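Local coordinates for protein oxalate--CoA ligase (Arabidopsis thaliana, PDB 5IE2) that belongs to the ANL superfamily of AMP-binding enzymes, with a large N-terminal and a smaller C-terminal family region, and is modelled with adenosine-5'-triphosphate bound, at residues V58-F63 against K105-S110; Y90-F95 against A117-S122; S127-T132 against V141-D146. All blocks are in the same frame, centred on the assembly; numbering follows the deposited sequence. Where two conformers were deposited one is given.

Contact 1: residues V58-F63 against K105-S110; sequences VVALTF and KLLLTS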
loop_
_atom_site.group_PDB
_atom_site.type_symbol
_atom_site.label_atom_id
_atom_site.label_comp_id
_atom_site.label_asym_id
_atom_site.label_seq_id
_atom_site.Cartn_x
_atom_site.Cartn_y
_atom_site.Cartn_z
ATOM N N VAL A 58 20.300 -6.861 7.572
ATOM C CA VAL A 58 18.934 -6.270 7.664
ATOM C C VAL A 58 18.957 -5.107 8.645
ATOM O O VAL A 58 19.498 -5.245 9.748
ATOM C CB VAL A 58 17.883 -7.308 8.109
ATOM C CG1 VAL A 58 16.499 -6.640 8.286
ATOM C CG2 VAL A 58 17.813 -8.453 7.031
ATOM N N VAL A 59 18.431 -3.953 8.233
ATOM C CA VAL A 59 18.377 -2.783 9.110
ATOM C C VAL A 59 16.897 -2.429 9.316
ATOM O O VAL A 59 16.186 -2.206 8.358
ATOM C CB VAL A 59 19.120 -1.587 8.505
ATOM C CG1 VAL A 59 18.940 -0.306 9.378
ATOM C CG2 VAL A 59 20.613 -1.883 8.284
ATOM N N ALA A 60 16.443 -2.396 10.553
ATOM C CA ALA A 60 15.040 -2.041 10.850
ATOM C C ALA A 60 14.915 -0.531 10.934
ATOM O O ALA A 60 15.854 0.155 11.356
ATOM C CB ALA A 60 14.559 -2.703 12.197
ATOM N N LEU A 61 13.792 -0.005 10.433
ATOM C CA LEU A 61 13.543 1.452 10.494
ATOM C C LEU A 61 12.194 1.687 11.172
ATOM O O LEU A 61 11.201 1.042 10.794
ATOM C CB LEU A 61 13.505 2.078 9.096
ATOM C CG LEU A 61 14.830 1.940 8.345
ATOM C CD1 LEU A 61 14.725 0.764 7.420
ATOM C CD2 LEU A 61 15.141 3.211 7.579
ATOM N N THR A 62 12.113 2.583 12.153
ATOM C CA THR A 62 10.753 2.938 12.574
ATOM C C THR A 62 10.674 4.459 12.751
ATOM O O THR A 62 11.386 5.080 13.574
ATOM C CB THR A 62 10.303 2.157 13.832
ATOM O OG1 THR A 62 8.906 2.433 14.069
ATOM C CG2 THR A 62 11.141 2.507 15.059
ATOM N N PHE A 63 9.858 5.050 11.878
ATOM C CA PHE A 63 9.722 6.508 11.733
ATOM C C PHE A 63 8.265 6.820 11.412
ATOM O O PHE A 63 7.589 5.988 10.802
ATOM C CB PHE A 63 10.556 7.024 10.551
ATOM C CG PHE A 63 12.082 6.987 10.746
ATOM C CD1 PHE A 63 12.788 8.164 11.004
ATOM C CD2 PHE A 63 12.813 5.812 10.486
ATOM C CE1 PHE A 63 14.193 8.145 11.122
ATOM C CE2 PHE A 63 14.221 5.768 10.610
ATOM C CZ PHE A 63 14.928 6.947 10.895
ATOM N N LYS A 105 19.912 -6.245 12.412
ATOM C CA LYS A 105 21.225 -6.035 13.038
ATOM C C LYS A 105 21.392 -4.603 13.527
ATOM O O LYS A 105 22.360 -4.274 14.196
ATOM C CB LYS A 105 22.365 -6.361 12.048
ATOM C CG LYS A 105 22.778 -7.842 12.073
ATOM C CD LYS A 105 23.368 -8.326 10.748
ATOM C CE LYS A 105 23.493 -9.871 10.735
ATOM N NZ LYS A 105 24.001 -10.420 12.037
ATOM N N LEU A 106 20.468 -3.737 13.163
ATOM C CA LEU A 106 20.532 -2.307 13.524
ATOM C C LEU A 106 19.094 -1.746 13.517
ATOM O O LEU A 106 18.287 -2.115 12.645
ATOM C CB LEU A 106 21.434 -1.532 12.521
ATOM C CG LEU A 106 21.439 -0.004 12.608
ATOM C CD1 LEU A 106 22.056 0.460 13.922
ATOM C CD2 LEU A 106 22.132 0.657 11.397
ATOM N N LEU A 107 18.787 -0.857 14.446
ATOM C CA LEU A 107 17.498 -0.162 14.499
ATOM C C LEU A 107 17.742 1.316 14.256
ATOM O O LEU A 107 18.501 1.943 14.999
ATOM C CB LEU A 107 16.822 -0.338 15.870
ATOM C CG LEU A 107 15.574 0.541 16.052
ATOM C CD1 LEU A 107 14.462 0.146 15.063
ATOM C CD2 LEU A 107 15.091 0.416 17.522
ATOM N N LEU A 108 17.121 1.891 13.218
ATOM C CA LEU A 108 17.181 3.346 13.011
ATOM C C LEU A 108 15.873 4.010 13.428
ATOM O O LEU A 108 14.778 3.482 13.146
ATOM C CB LEU A 108 17.426 3.677 11.522
ATOM C CG LEU A 108 18.726 3.119 10.932
ATOM C CD1 LEU A 108 18.655 3.283 9.409
ATOM C CD2 LEU A 108 19.831 4.007 11.516
ATOM N N THR A 109 15.985 5.174 14.085
ATOM C CA THR A 109 14.831 5.992 14.430
ATOM C C THR A 109 15.194 7.457 14.260
ATOM O O THR A 109 16.363 7.781 14.024
ATOM C CB THR A 109 14.356 5.806 15.932
ATOM O OG1 THR A 109 15.325 6.416 16.787
ATOM C CG2 THR A 109 14.211 4.329 16.359
ATOM N N SER A 110 14.211 8.338 14.447
ATOM C CA SER A 110 14.485 9.751 14.546
ATOM C C SER A 110 15.219 10.043 15.841
ATOM O O SER A 110 15.355 9.195 16.720
ATOM C CB SER A 110 13.193 10.596 14.511
ATOM O OG SER A 110 12.508 10.405 15.751
HETATM O O HOH W 1 11.564 7.405 14.557
#
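V59 and L108 form the apolar centre, with CG1 of V59 3.6 Å from CD1 of L108. The same L108 methyl lies 4.0 Å from CD2 of L61, and V76 and M72 of helix 67-78 close over this V59/L61 face. On the face of A60 and L107, the A60 CB to L107 CD1 distance is 4.0 Å. Toward the C-terminal ends, the CG2 methyls of T62 and T109 lie side by side. With CG anti to its carbonyl carbon (chi1 -70°), F63 brings its ring over the next strand; T109 CA sits 3.7 Å above one face of the F63 ring, offset toward the rim.

The backbones pair in parallel register, A60 with L107 and L61 with L108. A60 is gripped at both ends: its N donates to L106 O at 2.8 Å, and its O accepts from L108 N at 2.8 Å and 173°. T62 N donates to L108 O at 3.0 Å. Next, water 1 donates to T62 O and accepts from S110 N, bridging the segments where they draw apart. The chemistry implies a parallel pair held by backbone bonds between apolar side chains on both faces, with water replacing direct bonds at the polar edge.

Contact 2: residues Y90-F95 against A117-S122; sequences YTAEEF and AQEAAS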
loop_
_atom_site.group_PDB
_atom_site.type_symbol
_atom_site.label_atom_id
_atom_site.label_comp_id
_atom_site.label_asym_id
_atom_site.label_seq_id
_atom_site.Cartn_x
_atom_site.Cartn_y
_atom_site.Cartn_z
ATOM N N TYR A 90 3.776 -0.170 17.155
ATOM C CA TYR A 90 3.920 -1.484 17.769
ATOM C C TYR A 90 4.246 -1.394 19.275
ATOM O O TYR A 90 4.933 -0.457 19.717
ATOM C CB TYR A 90 5.039 -2.286 17.073
ATOM C CG TYR A 90 4.671 -2.923 15.737
ATOM C CD1 TYR A 90 3.384 -3.361 15.460
ATOM C CD2 TYR A 90 5.641 -3.089 14.736
ATOM C CE1 TYR A 90 3.064 -3.975 14.236
ATOM C CE2 TYR A 90 5.323 -3.661 13.531
ATOM C CZ TYR A 90 4.039 -4.124 13.281
ATOM O OH TYR A 90 3.734 -4.706 12.054
ATOM N N THR A 91 3.788 -2.396 20.021
ATOM C CA THR A 91 4.197 -2.541 21.417
ATOM C C THR A 91 5.624 -3.055 21.486
ATOM O O THR A 91 6.156 -3.552 20.486
ATOM C CB THR A 91 3.311 -3.507 22.152
ATOM O OG1 THR A 91 3.526 -4.828 21.615
ATOM C CG2 THR A 91 1.845 -3.089 22.038
ATOM N N ALA A 92 6.248 -2.975 22.662
ATOM C CA ALA A 92 7.605 -3.486 22.804
ATOM C C ALA A 92 7.640 -4.988 22.446
ATOM O O ALA A 92 8.618 -5.471 21.866
ATOM C CB ALA A 92 8.137 -3.258 24.227
ATOM N N GLU A 93 6.575 -5.731 22.783
ATOM C CA GLU A 93 6.528 -7.172 22.503
ATOM C C GLU A 93 6.472 -7.452 20.998
ATOM O O GLU A 93 7.122 -8.400 20.470
ATOM C CB GLU A 93 5.311 -7.837 23.202
ATOM C CG GLU A 93 5.147 -7.480 24.727
ATOM C CD GLU A 93 4.872 -5.989 25.029
ATOM O OE1 GLU A 93 4.169 -5.338 24.253
ATOM O OE2 GLU A 93 5.368 -5.457 26.039
ATOM N N GLU A 94 5.666 -6.643 20.314
ATOM C CA GLU A 94 5.561 -6.740 18.847
ATOM C C GLU A 94 6.893 -6.401 18.205
ATOM O O GLU A 94 7.379 -7.128 17.327
ATOM C CB GLU A 94 4.470 -5.834 18.326
ATOM C CG GLU A 94 3.068 -6.289 18.801
ATOM C CD GLU A 94 1.952 -5.316 18.432
ATOM O OE1 GLU A 94 2.059 -4.103 18.695
ATOM O OE2 GLU A 94 0.970 -5.767 17.818
ATOM N N PHE A 95 7.501 -5.306 18.644
ATOM C CA PHE A 95 8.821 -4.950 18.112
ATOM C C PHE A 95 9.848 -6.044 18.343
ATOM O O PHE A 95 10.659 -6.325 17.457
ATOM C CB PHE A 95 9.342 -3.659 18.716
ATOM C CG PHE A 95 8.873 -2.407 18.009
ATOM C CD1 PHE A 95 9.194 -2.167 16.674
ATOM C CD2 PHE A 95 8.141 -1.429 18.717
ATOM C CE1 PHE A 95 8.791 -0.967 16.029
ATOM C CE2 PHE A 95 7.758 -0.241 18.089
ATOM C CZ PHE A 95 8.058 -0.021 16.737
ATOM N N ALA A 117 10.313 0.504 20.591
ATOM C CA ALA A 117 11.250 -0.139 19.676
ATOM C C ALA A 117 12.620 -0.169 20.319
ATOM O O ALA A 117 13.324 -1.172 20.247
ATOM C CB ALA A 117 11.310 0.581 18.306
ATOM N N GLN A 118 12.979 0.908 20.994
ATOM C CA GLN A 118 14.282 0.963 21.677
ATOM C C GLN A 118 14.402 -0.054 22.813
ATOM O O GLN A 118 15.473 -0.641 23.046
ATOM C CB GLN A 118 14.528 2.367 22.218
ATOM C CG GLN A 118 14.884 3.341 21.110
ATOM C CD GLN A 118 14.927 4.786 21.563
ATOM O OE1 GLN A 118 14.207 5.628 21.036
ATOM N NE2 GLN A 118 15.764 5.079 22.544
ATOM N N GLU A 119 13.303 -0.246 23.524
ATOM C CA GLU A 119 13.207 -1.255 24.605
ATOM C C GLU A 119 13.439 -2.657 24.029
ATOM O O GLU A 119 14.261 -3.467 24.546
ATOM C CB GLU A 119 11.834 -1.168 25.278
ATOM C CG GLU A 119 11.604 -2.164 26.432
ATOM C CD GLU A 119 10.158 -2.119 26.994
ATOM O OE1 GLU A 119 9.532 -1.034 26.944
ATOM O OE2 GLU A 119 9.657 -3.172 27.485
ATOM N N ALA A 120 12.723 -2.948 22.939
ATOM C CA ALA A 120 12.898 -4.258 22.272
ATOM C C ALA A 120 14.344 -4.458 21.736
ATOM O O ALA A 120 14.923 -5.538 21.873
ATOM C CB ALA A 120 11.881 -4.415 21.108
ATOM N N ALA A 121 14.914 -3.418 21.117
ATOM C CA ALA A 121 16.260 -3.527 20.531
ATOM C C ALA A 121 17.278 -3.755 21.665
ATOM O O ALA A 121 18.177 -4.579 21.536
ATOM C CB ALA A 121 16.615 -2.260 19.696
ATOM N N SER A 122 17.120 -3.046 22.779
ATOM C CA SER A 122 18.017 -3.248 23.908
ATOM C C SER A 122 17.924 -4.676 24.454
ATOM O O SER A 122 18.956 -5.299 24.741
ATOM C CB SER A 122 17.710 -2.245 25.015
ATOM O OG SER A 122 18.550 -2.482 26.121
#
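F95 and A117 make the central contact: the A117 methyl stands above the middle of the F95 ring, its CB 3.5 Å from the ring centroid and only 5° off the normal, a CH-pi contact of nearly axial geometry. Y90 CB covers the opposite face of the F95 ring from 3.5 Å above the plane, offset toward the rim, so the phenyl group is clamped between its own segment and the neighbouring helix. One helical turn further along, A120 CB meets F95 CB at 3.6 Å and also lies 3.5 Å from A92 O, so a single methyl touches both side chain and backbone. At the outer margin, A92 CB touches E119 OE2 at 3.6 Å. E119 gets there by extension, CG anti to its backbone N (chi1 -180°) and the rest of the chain straight, which carries the carboxylate across A92. E93 OE2 lies 5.1 Å from E119 OE2, a separation at which like charges probably repel mildly.

The second shell fixes the helix starts. T91 and E94 form a capping box: E94 N donates to T91 OG1 at 3.1 Å, while T91 N returns a bond to the anti lone pair of E94 OE1 at 2.8 Å and 172°. On the other helix, N114 OD1 accepts from A117 N, which anchors the residue whose methyl caps the ring. F95 also rests on T62 and L86, and A117 on T62 and L107.

Small alanine methyls meeting a phenyl face and a helix backbone let helices 92-101 and 115-123 pack closely over the sheet. These helices lie in successive beta-alpha-beta crossovers, linking strands 82-85, 104-110 and 127-132, an arrangement typical of a layered alpha/beta fold.

Contact 3: residues S127-T132 against V141-D146; sequences SHVTAT and VLSVAD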
loop_
_atom_site.group_PDB
_atom_site.type_symbol
_atom_site.label_atom_id
_atom_site.label_comp_id
_atom_site.label_asym_id
_atom_site.label_seq_id
_atom_site.Cartn_x
_atom_site.Cartn_y
_atom_site.Cartn_z
ATOM N N SER A 127 21.980 -2.781 18.071
ATOM C CA SER A 127 22.358 -1.371 18.112
ATOM C C SER A 127 21.234 -0.425 17.668
ATOM O O SER A 127 20.453 -0.729 16.776
ATOM C CB SER A 127 23.575 -1.124 17.226
ATOM O OG SER A 127 24.600 -2.045 17.537
ATOM N N HIS A 128 21.178 0.733 18.300
ATOM C CA HIS A 128 20.187 1.741 17.984
ATOM C C HIS A 128 20.921 2.998 17.569
ATOM O O HIS A 128 21.822 3.447 18.271
ATOM C CB HIS A 128 19.285 2.006 19.198
ATOM C CG HIS A 128 18.440 3.223 19.048
ATOM N ND1 HIS A 128 18.517 4.304 19.903
ATOM C CD2 HIS A 128 17.553 3.567 18.077
ATOM C CE1 HIS A 128 17.689 5.248 19.485
ATOM N NE2 HIS A 128 17.081 4.820 18.383
ATOM N N VAL A 129 20.557 3.544 16.406
ATOM C CA VAL A 129 21.142 4.777 15.901
ATOM C C VAL A 129 20.050 5.730 15.475
ATOM O O VAL A 129 19.030 5.310 14.921
ATOM C CB VAL A 129 22.078 4.471 14.681
ATOM C CG1 VAL A 129 22.522 5.766 13.954
ATOM C CG2 VAL A 129 23.268 3.648 15.189
ATOM N N THR A 130 20.233 7.011 15.739
ATOM C CA THR A 130 19.234 7.983 15.369
ATOM C C THR A 130 19.706 8.747 14.136
ATOM O O THR A 130 20.908 8.838 13.862
ATOM C CB THR A 130 18.938 8.989 16.479
ATOM O OG1 THR A 130 20.099 9.799 16.739
ATOM C CG2 THR A 130 18.490 8.281 17.752
ATOM N N ALA A 131 18.743 9.273 13.404
ATOM C CA ALA A 131 18.991 10.015 12.166
ATOM C C ALA A 131 18.267 11.350 12.184
ATOM O O ALA A 131 17.050 11.407 12.458
ATOM C CB ALA A 131 18.535 9.138 10.931
ATOM N N THR A 132 18.985 12.437 11.845
ATOM C CA THR A 132 18.397 13.777 11.848
ATOM C C THR A 132 18.889 14.638 10.683
ATOM O O THR A 132 20.084 14.728 10.477
ATOM C CB THR A 132 18.745 14.574 13.125
ATOM O OG1 THR A 132 18.541 13.739 14.256
ATOM C CG2 THR A 132 17.857 15.792 13.214
ATOM N N VAL A 141 22.616 13.740 10.006
ATOM C CA VAL A 141 23.412 13.407 11.197
ATOM C C VAL A 141 23.021 12.075 11.761
ATOM O O VAL A 141 21.861 11.931 12.154
ATOM C CB VAL A 141 23.204 14.423 12.323
ATOM C CG1 VAL A 141 24.046 14.029 13.554
ATOM C CG2 VAL A 141 23.521 15.853 11.807
ATOM N N LEU A 142 23.973 11.148 11.828
ATOM C CA LEU A 142 23.747 9.844 12.449
ATOM C C LEU A 142 24.467 9.763 13.778
ATOM O O LEU A 142 25.596 10.234 13.884
ATOM C CB LEU A 142 24.235 8.726 11.550
ATOM C CG LEU A 142 23.373 8.530 10.294
ATOM C CD1 LEU A 142 24.192 7.641 9.338
ATOM C CD2 LEU A 142 22.005 7.835 10.613
ATOM N N SER A 143 23.848 9.134 14.771
ATOM C CA SER A 143 24.425 9.090 16.118
ATOM C C SER A 143 25.457 7.969 16.266
ATOM O O SER A 143 25.512 7.295 17.274
ATOM C CB SER A 143 23.335 8.904 17.146
ATOM O OG SER A 143 22.766 7.601 17.028
ATOM N N VAL A 144 26.185 7.669 15.219
ATOM C CA VAL A 144 27.249 6.694 15.339
ATOM C C VAL A 144 28.569 7.456 15.206
ATOM O O VAL A 144 28.666 8.402 14.430
ATOM C CB VAL A 144 27.097 5.551 14.291
ATOM C CG1 VAL A 144 27.261 6.079 12.876
ATOM C CG2 VAL A 144 28.076 4.429 14.587
ATOM N N ALA A 145 29.560 7.081 16.004
ATOM C CA ALA A 145 30.853 7.773 16.006
ATOM C C ALA A 145 31.563 7.700 14.657
ATOM O O ALA A 145 31.424 6.712 13.948
ATOM C CB ALA A 145 31.758 7.177 17.093
ATOM N N ASP A 146 32.322 8.739 14.310
ATOM C CA ASP A 146 33.247 8.667 13.182
ATOM C C ASP A 146 34.440 7.761 13.533
ATOM O O ASP A 146 34.819 6.865 12.764
ATOM C CB ASP A 146 33.735 10.061 12.791
ATOM C CG ASP A 146 34.576 10.055 11.519
ATOM O OD1 ASP A 146 34.815 8.970 10.937
ATOM O OD2 ASP A 146 35.027 11.146 11.109
HETATM O O HOH W 2 23.350 5.519 18.852
HETATM O O HOH W 3 20.908 11.800 14.869
#
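S143 meets T130 with every atom of its side chain. Its CB lies 3.4 Å from T130 OG1, a close van der Waals approach. From there, a chi1 of 68° sets OG between the backbone N and the carbonyl carbon of S143 and turns it back toward the partner strand. At the tip, S143 OG accepts from T130 N at 2.9 Å with a nearly straight 171° bond, and it also lies 3.4 Å from V129 CA. The hydroxyl has another polar partner, water 2, at 2.8 Å from S143 OG; that water donates to H128 O, so the link between the segments continues past the last direct bond.

The serine hydroxyl takes the acceptor place that a backbone carbonyl would hold in a regular hydrogen-bonded antiparallel pair. The reciprocal bond is conventional, S143 N to T130 O at 3.1 Å. This use of a side-chain acceptor fits the chain path, because the S143 psi of 34° bends the backbone out of the extended conformation.

Before that bend the pairing is regular. T132 and V141 are a hydrogen-bonded pair, V141 N donating to T132 O at 2.8 Å and T132 N to V141 O at 2.9 Å; A131 and L142 follow as a non-hydrogen-bonded pair. On their face, L142 CD2 rests 3.7 Å from A131 CB and beside V129, and M72 of helix 67-78 packs against both A131 and L142. On the T132/V141 face, water 3 donates to V141 O and hydrogen-bonds with the hydroxyls of T130 and T132.

Two antiparallel strands adjacent in the chain, joined by the eight residues between them, make a beta hairpin, whose return strand 141-142 forms an outer edge of an otherwise parallel sheet.

The three contacts belong to one alpha/beta unit within the N-terminal AMP-binding region. Contacts 1 and 3 share a five-stranded sheet ordered 82-85, 58-61, 104-110, 127-132, 141-142; their centres are about 11 Å apart, and backbone pairing such as L107 N to S127 O, with a probable T109–H128 side-chain bond, ties them. The centre of contact 2 lies about 11 Å from that of contact 1, with its helices packed on the T62/L107 face, and about 18 Å from that of contact 3. Along the chain, contacts 1 and 2 interlock, their segments alternating, whereas contact 3 follows both. In chain order, parallel crossovers supply the sheet and its helical cover, and the hairpin comes last, at the edge.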